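Local structure of group II chitinase (Ostrinia furnacalis, 6JAV) at residues Q146-L151 with P184-L189; M175-G180 with I231-E236. The protein probably hydrolyses chitin at internal linkages, this chain being its first catalytic domain, a family 18 glycoside hydrolase module captured with a small-molecule inhibitor. One frame throughout, in Å; residues are numbered along the deposited sequence.

Contact 1. Residues Q146-L151 with P184-L189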
ATOM      1  N   GLN A 146      -1.867  -5.160  22.320  1.00 11.22           N
ATOM      2  CA  GLN A 146      -3.028  -4.713  23.067  1.00 13.21           C
ATOM      3  C   GLN A 146      -3.173  -3.201  22.973  1.00 10.75           C
ATOM      4  O   GLN A 146      -4.284  -2.683  22.882  1.00 12.64           O
ATOM      5  CB  GLN A 146      -2.910  -5.168  24.531  1.00 15.14           C
ATOM      6  CG  GLN A 146      -4.123  -4.844  25.368  1.00 20.78           C
ATOM      7  CD  GLN A 146      -5.386  -5.550  24.870  1.00 28.26           C
ATOM      8  OE1 GLN A 146      -5.452  -6.781  24.824  1.00 31.23           O
ATOM      9  NE2 GLN A 146      -6.391  -4.770  24.495  1.00 33.56           N
ATOM     10  N   GLY A 147      -2.053  -2.478  22.981  1.00 11.57           N
ATOM     11  CA  GLY A 147      -2.145  -1.033  22.922  1.00 10.76           C
ATOM     12  C   GLY A 147      -2.747  -0.557  21.615  1.00  8.59           C
ATOM     13  O   GLY A 147      -3.584   0.351  21.606  1.00  9.87           O
ATOM     14  N   PHE A 148      -2.311  -1.148  20.493  1.00  9.91           N
ATOM     15  CA  PHE A 148      -2.900  -0.788  19.201  1.00  8.80           C
ATOM     16  C   PHE A 148      -4.385  -1.148  19.143  1.00  9.77           C
ATOM     17  O   PHE A 148      -5.206  -0.381  18.617  1.00 10.43           O
ATOM     18  CB  PHE A 148      -2.119  -1.488  18.092  1.00  9.29           C
ATOM     19  CG  PHE A 148      -2.529  -1.090  16.695  1.00 10.80           C
ATOM     20  CD1 PHE A 148      -2.291   0.205  16.234  1.00 11.77           C
ATOM     21  CD2 PHE A 148      -3.149  -2.013  15.861  1.00 11.07           C
ATOM     22  CE1 PHE A 148      -2.652   0.555  14.913  1.00 11.05           C
ATOM     23  CE2 PHE A 148      -3.518  -1.682  14.560  1.00 11.07           C
ATOM     24  CZ  PHE A 148      -3.264  -0.390  14.085  1.00 12.73           C
ATOM     25  N   ALA A 149      -4.754  -2.322  19.674  1.00 10.72           N
ATOM     26  CA  ALA A 149      -6.165  -2.703  19.693  1.00 10.13           C
ATOM     27  C   ALA A 149      -6.993  -1.715  20.501  1.00 10.03           C
ATOM     28  O   ALA A 149      -8.109  -1.363  20.102  1.00 11.53           O
ATOM     29  CB  ALA A 149      -6.296  -4.119  20.271  1.00 12.47           C
ATOM     30  N   ASP A 150      -6.446  -1.230  21.622  1.00 10.98           N
ATOM     31  CA  ASP A 150      -7.173  -0.249  22.421  1.00 10.87           C
ATOM     32  C   ASP A 150      -7.232   1.102  21.719  1.00 10.07           C
ATOM     33  O   ASP A 150      -8.260   1.790  21.789  1.00 11.52           O
ATOM     34  CB  ASP A 150      -6.556  -0.106  23.815  1.00 11.90           C
ATOM     35  CG  ASP A 150      -6.847  -1.320  24.702  1.00 20.83           C
ATOM     36  OD1 ASP A 150      -7.835  -2.048  24.440  1.00 18.96           O
ATOM     37  OD2 ASP A 150      -6.079  -1.545  25.661  1.00 21.21           O
ATOM     38  N   LEU A 151      -6.145   1.490  21.026  1.00 10.09           N
ATOM     39  CA  LEU A 151      -6.195   2.709  20.212  1.00 11.11           C
ATOM     40  C   LEU A 151      -7.299   2.615  19.153  1.00  9.68           C
ATOM     41  O   LEU A 151      -8.086   3.555  18.958  1.00  9.70           O
ATOM     42  CB  LEU A 151      -4.839   2.976  19.550  1.00 10.38           C
ATOM     43  CG  LEU A 151      -4.823   4.282  18.713  1.00 11.08           C
ATOM     44  CD1 LEU A 151      -4.770   5.493  19.628  1.00 14.64           C
ATOM     45  CD2 LEU A 151      -3.653   4.284  17.753  1.00 12.59           C
ATOM     46  N   PRO A 184      -9.265 -10.303  15.738  1.00 12.16           N
ATOM     47  CA  PRO A 184     -10.723 -10.144  15.945  1.00 13.60           C
ATOM     48  C   PRO A 184     -11.146  -8.732  16.311  1.00 13.22           C
ATOM     49  O   PRO A 184     -12.191  -8.260  15.837  1.00 13.76           O
ATOM     50  CB  PRO A 184     -11.044 -11.172  17.052  1.00 13.52           C
ATOM     51  CG  PRO A 184      -9.999 -12.225  16.845  1.00 13.99           C
ATOM     52  CD  PRO A 184      -8.725 -11.438  16.503  1.00 15.60           C
ATOM     53  N   VAL A 185     -10.362  -8.018  17.125  1.00 14.37           N
ATOM     54  CA  VAL A 185     -10.749  -6.665  17.499  1.00 14.28           C
ATOM     55  C   VAL A 185     -10.694  -5.751  16.291  1.00 12.69           C
ATOM     56  O   VAL A 185     -11.633  -4.981  16.011  1.00 13.90           O
ATOM     57  CB  VAL A 185      -9.831  -6.145  18.617  1.00 17.44           C
ATOM     58  CG1 VAL A 185     -10.061  -4.644  18.810  1.00 19.28           C
ATOM     59  CG2 VAL A 185     -10.095  -6.912  19.898  1.00 20.00           C
ATOM     60  N   LEU A 186      -9.591  -5.832  15.541  1.00 12.84           N
ATOM     61  CA  LEU A 186      -9.452  -4.999  14.358  1.00 13.22           C
ATOM     62  C   LEU A 186     -10.536  -5.317  13.344  1.00 12.40           C
ATOM     63  O   LEU A 186     -11.136  -4.414  12.753  1.00 13.15           O
ATOM     64  CB  LEU A 186      -8.086  -5.219  13.716  1.00 15.04           C
ATOM     65  CG  LEU A 186      -6.871  -4.950  14.603  1.00 21.49           C
ATOM     66  CD1 LEU A 186      -5.630  -4.988  13.739  1.00 25.57           C
ATOM     67  CD2 LEU A 186      -7.001  -3.635  15.314  1.00 20.97           C
ATOM     68  N   ALA A 187     -10.816  -6.607  13.138  1.00 11.11           N
ATOM     69  CA  ALA A 187     -11.803  -6.991  12.132  1.00 11.89           C
ATOM     70  C   ALA A 187     -13.204  -6.527  12.493  1.00 11.53           C
ATOM     71  O   ALA A 187     -14.011  -6.218  11.602  1.00 13.84           O
ATOM     72  CB  ALA A 187     -11.822  -8.511  12.020  1.00 13.99           C
ATOM     73  N   ARG A 188     -13.514  -6.489  13.783  1.00 11.08           N
ATOM     74  CA  ARG A 188     -14.839  -6.060  14.206  1.00 12.81           C
ATOM     75  C   ARG A 188     -15.015  -4.546  14.072  1.00 11.29           C
ATOM     76  O   ARG A 188     -16.102  -4.071  13.704  1.00 13.92           O
ATOM     77  CB  ARG A 188     -15.080  -6.524  15.645  1.00 13.50           C
ATOM     78  CG  ARG A 188     -16.388  -6.029  16.209  1.00 14.81           C
ATOM     79  CD  ARG A 188     -16.734  -6.758  17.513  1.00 17.05           C
ATOM     80  NE  ARG A 188     -15.609  -6.836  18.427  1.00 19.67           N
ATOM     81  CZ  ARG A 188     -15.239  -5.860  19.246  1.00 21.79           C
ATOM     82  NH1 ARG A 188     -15.911  -4.725  19.264  1.00 23.46           N
ATOM     83  NH2 ARG A 188     -14.200  -6.027  20.050  1.00 26.80           N
ATOM     84  N   LEU A 189     -13.971  -3.763  14.378  1.00 10.23           N
ATOM     85  CA  LEU A 189     -14.112  -2.311  14.495  1.00 12.07           C
ATOM     86  C   LEU A 189     -13.755  -1.542  13.231  1.00 11.78           C
ATOM     87  O   LEU A 189     -14.339  -0.481  12.986  1.00 13.86           O
ATOM     88  CB  LEU A 189     -13.236  -1.791  15.647  1.00 11.62           C
ATOM     89  CG  LEU A 189     -13.728  -2.297  17.012  1.00 12.67           C
ATOM     90  CD1 LEU A 189     -12.758  -1.911  18.097  1.00 17.16           C
ATOM     91  CD2 LEU A 189     -15.128  -1.737  17.304  1.00 18.08           C
TER
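F148 and L186 meet at about a right angle where two outer helices of the family 18 TIM barrel, 143-159 and 183-189, lie against each other. The phenyl ring offers its edge, not a face: L186 CD1 lies near the ring plane, 4.0 Å from F148 CE2. The other branch, L186 CD2, is 4.1 Å from F148 CE2, so both methyls of the leucine fork share one ring carbon. Neither side chain leaves its backbone aimed straight at the other helix; the torsions bring the ends together. In F148, CG stands anti to the backbone N (chi1 -174°), while in L186 it stands anti to the carbonyl carbon (chi1 -58°), which extends the fork toward the ring.

Beside this pair the backbones come closer, with A149 CA and V185 CA 6.4 Å apart, a spacing compatible with the single methyl of A149. The contact is apolar and modest in extent, burying 166 Å² in all. P130 packs against F148, and Y181 and V152 against L186, so the pair continues into a larger buried layer. V185 points directly at helix 143-159, and its CG1 lies 4.1 Å from A149 CB and 4.0 Å from A149 O.

Contact 2. Residues M175-G180 with I231-E236; sequences MVIDAG and IHYWME. With NAG (2-acetamido-2-deoxy-beta-D-glucopyranose), chain C.
I177 fits between Y233 and W234, and both of its branches touch both rings. From CB, which points at helix 227-236, the CG2 methyl lies 4.1 Å from Y233 CE2 and over one face of the indole, toward its rim. The other branch follows the indole: CG1 is 3.6 Å from W234 NE1, and with chi2 at 161° the chain runs on extended to CD1. That tip packs closely, 3.3 Å from W234 NE1, and also reaches Y233 CD2 at 4.1 Å. The indole N-H is hydrogen-bonded to S171 O, and the aliphatic I177 tip meets this nitrogen as an apolar neighbour.

Next to the isoleucine, Y233 OH donates to the syn lone pair of D178 OD1 at 2.5 Å; OD1 lies at the ring edge, in plane, with the carboxylate turned 61° from the ring. Salt bridges from K174 and K237 to D178 probably favour its charged form. H232 turns a ring face to the N-acetylglucosamine associated with glycosylated N228.

The segment axes approach to 11.4 Å and run nearly parallel, 22° apart, a separation spanned by these large side chains. On the barrel side, W234 touches V195 of strand 192-195, and I231 rests on strands 192-195 and 244-257.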
ATOM      1  N   MET A 175       4.585 -13.642  10.582  1.00 12.08           N
ATOM      2  CA  MET A 175       5.182 -13.368  11.895  1.00 12.76           C
ATOM      3  C   MET A 175       4.758 -12.010  12.444  1.00 13.35           C
ATOM      4  O   MET A 175       4.509 -11.869  13.650  1.00 13.61           O
ATOM      5  CB  MET A 175       6.705 -13.427  11.811  1.00 15.48           C
ATOM      6  CG  MET A 175       7.256 -14.839  11.837  1.00 26.43           C
ATOM      7  SD  MET A 175       6.992 -15.619  10.245  1.00 39.25           S
ATOM      8  CE  MET A 175       6.135 -17.096  10.769  1.00 32.63           C
ATOM      9  N   VAL A 176       4.697 -10.993  11.573  1.00 11.96           N
ATOM     10  CA  VAL A 176       4.258  -9.664  11.994  1.00 11.58           C
ATOM     11  C   VAL A 176       2.785  -9.678  12.357  1.00 11.74           C
ATOM     12  O   VAL A 176       2.379  -9.063  13.340  1.00 12.21           O
ATOM     13  CB  VAL A 176       4.565  -8.629  10.892  1.00 11.34           C
ATOM     14  CG1 VAL A 176       4.046  -7.261  11.312  1.00 11.72           C
ATOM     15  CG2 VAL A 176       6.070  -8.589  10.638  1.00 13.60           C
ATOM     16  N   ILE A 177       1.961 -10.348  11.555  1.00 11.25           N
ATOM     17  CA  ILE A 177       0.544 -10.459  11.862  1.00  9.15           C
ATOM     18  C   ILE A 177       0.361 -11.077  13.244  1.00 11.09           C
ATOM     19  O   ILE A 177      -0.412 -10.583  14.073  1.00 14.01           O
ATOM     20  CB  ILE A 177      -0.171 -11.281  10.772  1.00 11.44           C
ATOM     21  CG1 ILE A 177      -0.138 -10.571   9.390  1.00 10.67           C
ATOM     22  CG2 ILE A 177      -1.610 -11.574  11.175  1.00 12.68           C
ATOM     23  CD1 ILE A 177      -0.407 -11.557   8.236  1.00 12.43           C
ATOM     24  N   ASP A 178       1.076 -12.182  13.492  1.00 12.49           N
ATOM     25  CA  ASP A 178       0.948 -12.883  14.765  1.00 13.77           C
ATOM     26  C   ASP A 178       1.379 -11.996  15.929  1.00 13.75           C
ATOM     27  O   ASP A 178       0.769 -12.037  17.008  1.00 18.13           O
ATOM     28  CB  ASP A 178       1.821 -14.136  14.738  1.00 12.44           C
ATOM     29  CG  ASP A 178       1.232 -15.274  13.905  1.00 13.00           C
ATOM     30  OD1 ASP A 178       0.023 -15.233  13.545  1.00 15.93           O
ATOM     31  OD2 ASP A 178       2.007 -16.251  13.656  1.00 15.45           O
ATOM     32  N   ALA A 179       2.430 -11.194  15.737  1.00 12.84           N
ATOM     33  CA  ALA A 179       2.996 -10.418  16.834  1.00 13.07           C
ATOM     34  C   ALA A 179       2.259  -9.117  17.095  1.00 12.90           C
ATOM     35  O   ALA A 179       2.188  -8.684  18.251  1.00 14.16           O
ATOM     36  CB  ALA A 179       4.459 -10.073  16.555  1.00 12.61           C
ATOM     37  N   GLY A 180       1.704  -8.478  16.068  1.00 12.00           N
ATOM     38  CA  GLY A 180       1.277  -7.103  16.222  1.00 13.31           C
ATOM     39  C   GLY A 180      -0.214  -6.880  16.261  1.00 11.22           C
ATOM     40  O   GLY A 180      -0.642  -5.813  16.699  1.00 11.71           O
ATOM     41  N   ILE A 231      -3.837 -13.595   2.486  1.00  9.91           N
ATOM     42  CA  ILE A 231      -5.256 -13.267   2.553  1.00  9.90           C
ATOM     43  C   ILE A 231      -6.018 -14.350   3.303  1.00 11.45           C
ATOM     44  O   ILE A 231      -6.862 -14.060   4.166  1.00 11.52           O
ATOM     45  CB  ILE A 231      -5.804 -13.018   1.130  1.00 10.06           C
ATOM     46  CG1 ILE A 231      -5.144 -11.785   0.482  1.00 12.76           C
ATOM     47  CG2 ILE A 231      -7.336 -12.922   1.156  1.00 11.59           C
ATOM     48  CD1 ILE A 231      -5.421 -10.488   1.213  1.00 13.11           C
ATOM     49  N   HIS A 232      -5.697 -15.617   3.028  1.00 11.46           N
ATOM     50  CA  HIS A 232      -6.374 -16.674   3.769  1.00 11.87           C
ATOM     51  C   HIS A 232      -5.999 -16.650   5.243  1.00 10.95           C
ATOM     52  O   HIS A 232      -6.831 -16.986   6.092  1.00 13.07           O
ATOM     53  CB  HIS A 232      -6.023 -18.019   3.145  1.00 12.87           C
ATOM     54  CG  HIS A 232      -6.845 -18.358   1.943  1.00 13.70           C
ATOM     55  ND1 HIS A 232      -6.390 -18.212   0.649  1.00 14.68           N
ATOM     56  CD2 HIS A 232      -8.101 -18.856   1.844  1.00 18.51           C
ATOM     57  CE1 HIS A 232      -7.336 -18.591  -0.196  1.00 14.64           C
ATOM     58  NE2 HIS A 232      -8.381 -18.996   0.503  1.00 18.62           N
ATOM     59  N   TYR A 233      -4.786 -16.213   5.573  1.00  9.78           N
ATOM     60  CA  TYR A 233      -4.368 -16.157   6.966  1.00 10.38           C
ATOM     61  C   TYR A 233      -5.109 -15.062   7.726  1.00 10.51           C
ATOM     62  O   TYR A 233      -5.570 -15.284   8.851  1.00 10.70           O
ATOM     63  CB  TYR A 233      -2.862 -15.956   7.039  1.00 11.42           C
ATOM     64  CG  TYR A 233      -2.295 -16.273   8.402  1.00 11.53           C
ATOM     65  CD1 TYR A 233      -2.397 -17.553   8.920  1.00 13.42           C
ATOM     66  CD2 TYR A 233      -1.670 -15.313   9.160  1.00 10.73           C
ATOM     67  CE1 TYR A 233      -1.890 -17.855  10.171  1.00 15.46           C
ATOM     68  CE2 TYR A 233      -1.144 -15.612  10.421  1.00 13.36           C
ATOM     69  CZ  TYR A 233      -1.270 -16.882  10.911  1.00 13.03           C
ATOM     70  OH  TYR A 233      -0.743 -17.187  12.156  1.00 16.05           O
ATOM     71  N   TRP A 234      -5.262 -13.867   7.127  1.00 10.12           N
ATOM     72  CA  TRP A 234      -6.108 -12.851   7.763  1.00  9.71           C
ATOM     73  C   TRP A 234      -7.512 -13.385   8.033  1.00 10.83           C
ATOM     74  O   TRP A 234      -8.086 -13.127   9.101  1.00 11.31           O
ATOM     75  CB  TRP A 234      -6.123 -11.545   6.927  1.00  9.61           C
ATOM     76  CG  TRP A 234      -4.958 -10.674   7.247  1.00  8.32           C
ATOM     77  CD1 TRP A 234      -3.756 -10.626   6.609  1.00  9.30           C
ATOM     78  CD2 TRP A 234      -4.892  -9.711   8.305  1.00  9.60           C
ATOM     79  NE1 TRP A 234      -2.916  -9.704   7.228  1.00 10.50           N
ATOM     80  CE2 TRP A 234      -3.596  -9.144   8.281  1.00  9.72           C
ATOM     81  CE3 TRP A 234      -5.797  -9.310   9.307  1.00 10.59           C
ATOM     82  CZ2 TRP A 234      -3.176  -8.186   9.216  1.00 10.25           C
ATOM     83  CZ3 TRP A 234      -5.393  -8.336  10.221  1.00 11.06           C
ATOM     84  CH2 TRP A 234      -4.083  -7.783  10.166  1.00 10.43           C
ATOM     85  N   MET A 235      -8.076 -14.145   7.091  1.00  9.10           N
ATOM     86  CA  MET A 235      -9.407 -14.715   7.307  1.00 11.84           C
ATOM     87  C   MET A 235      -9.385 -15.790   8.395  1.00 10.79           C
ATOM     88  O   MET A 235     -10.281 -15.820   9.253  1.00 13.67           O
ATOM     89  CB  MET A 235      -9.985 -15.228   5.991  1.00 12.74           C
ATOM     90  CG  MET A 235     -10.281 -14.057   5.039  1.00 12.24           C
ATOM     91  SD  MET A 235     -11.353 -14.484   3.655  1.00 16.80           S
ATOM     92  CE  MET A 235     -10.226 -15.520   2.785  1.00 16.53           C
ATOM     93  N   GLU A 236      -8.363 -16.649   8.388  1.00 11.06           N
ATOM     94  CA  GLU A 236      -8.260 -17.690   9.420  1.00 11.99           C
ATOM     95  C   GLU A 236      -8.155 -17.070  10.809  1.00 13.06           C
ATOM     96  O   GLU A 236      -8.706 -17.603  11.789  1.00 15.93           O
ATOM     97  CB  GLU A 236      -7.038 -18.561   9.118  1.00 13.32           C
ATOM     98  CG  GLU A 236      -6.720 -19.633  10.159  1.00 20.19           C
ATOM     99  CD  GLU A 236      -5.368 -20.318   9.910  1.00 32.73           C
ATOM    100  OE1 GLU A 236      -4.947 -20.441   8.736  1.00 33.36           O
ATOM    101  OE2 GLU A 236      -4.720 -20.726  10.896  1.00 39.21           O
TER
HETATM  102  C1  NAG C2102      -4.074 -20.794  -1.433  1.00 24.22           C
HETATM  103  C2  NAG C2102      -3.592 -22.112  -2.020  1.00 22.95           C
HETATM  104  C3  NAG C2102      -4.365 -23.284  -1.401  1.00 28.63           C
HETATM  105  C4  NAG C2102      -4.315 -23.215   0.122  1.00 39.40           C
HETATM  106  C5  NAG C2102      -4.778 -21.849   0.610  1.00 41.33           C
HETATM  107  C6  NAG C2102      -4.664 -21.672   2.113  1.00 32.43           C
HETATM  108  C7  NAG C2102      -2.711 -22.380  -4.304  1.00 26.23           C
HETATM  109  C8  NAG C2102      -1.419 -22.779  -3.670  1.00 32.23           C
HETATM  110  N2  NAG C2102      -3.722 -22.103  -3.469  1.00 26.54           N
HETATM  111  O3  NAG C2102      -3.753 -24.498  -1.823  1.00 36.10           O
HETATM  112  O4  NAG C2102      -5.123 -24.229   0.711  1.00 43.06           O
HETATM  113  O5  NAG C2102      -3.971 -20.834  -0.005  1.00 26.87           O
HETATM  114  O6  NAG C2102      -3.330 -21.458   2.566  1.00 31.71           O
HETATM  115  O7  NAG C2102      -2.845 -22.341  -5.520  1.00 40.77           O

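The centres of contacts 1 and 2 are about 14 Å apart, on the same side of the chain's centre and within the one family 18 domain. Along the chain their segments alternate: 146-151, 175-180, 184-189, then 231-236. Helices 174-180 and 183-189 follow one another directly, so the short connection between them hands the chain from contact 2 to contact 1, and Y181 in it packs on both L186 and W234. Apart from this continuity the two contacts do not touch. Strands 165-170 and 192-195, paired in parallel, are interspersed among these four successive helices, so each contact ties non-adjacent helices together on one side of the barrel. The inhibitor lies about 13 Å from the I177 side chain.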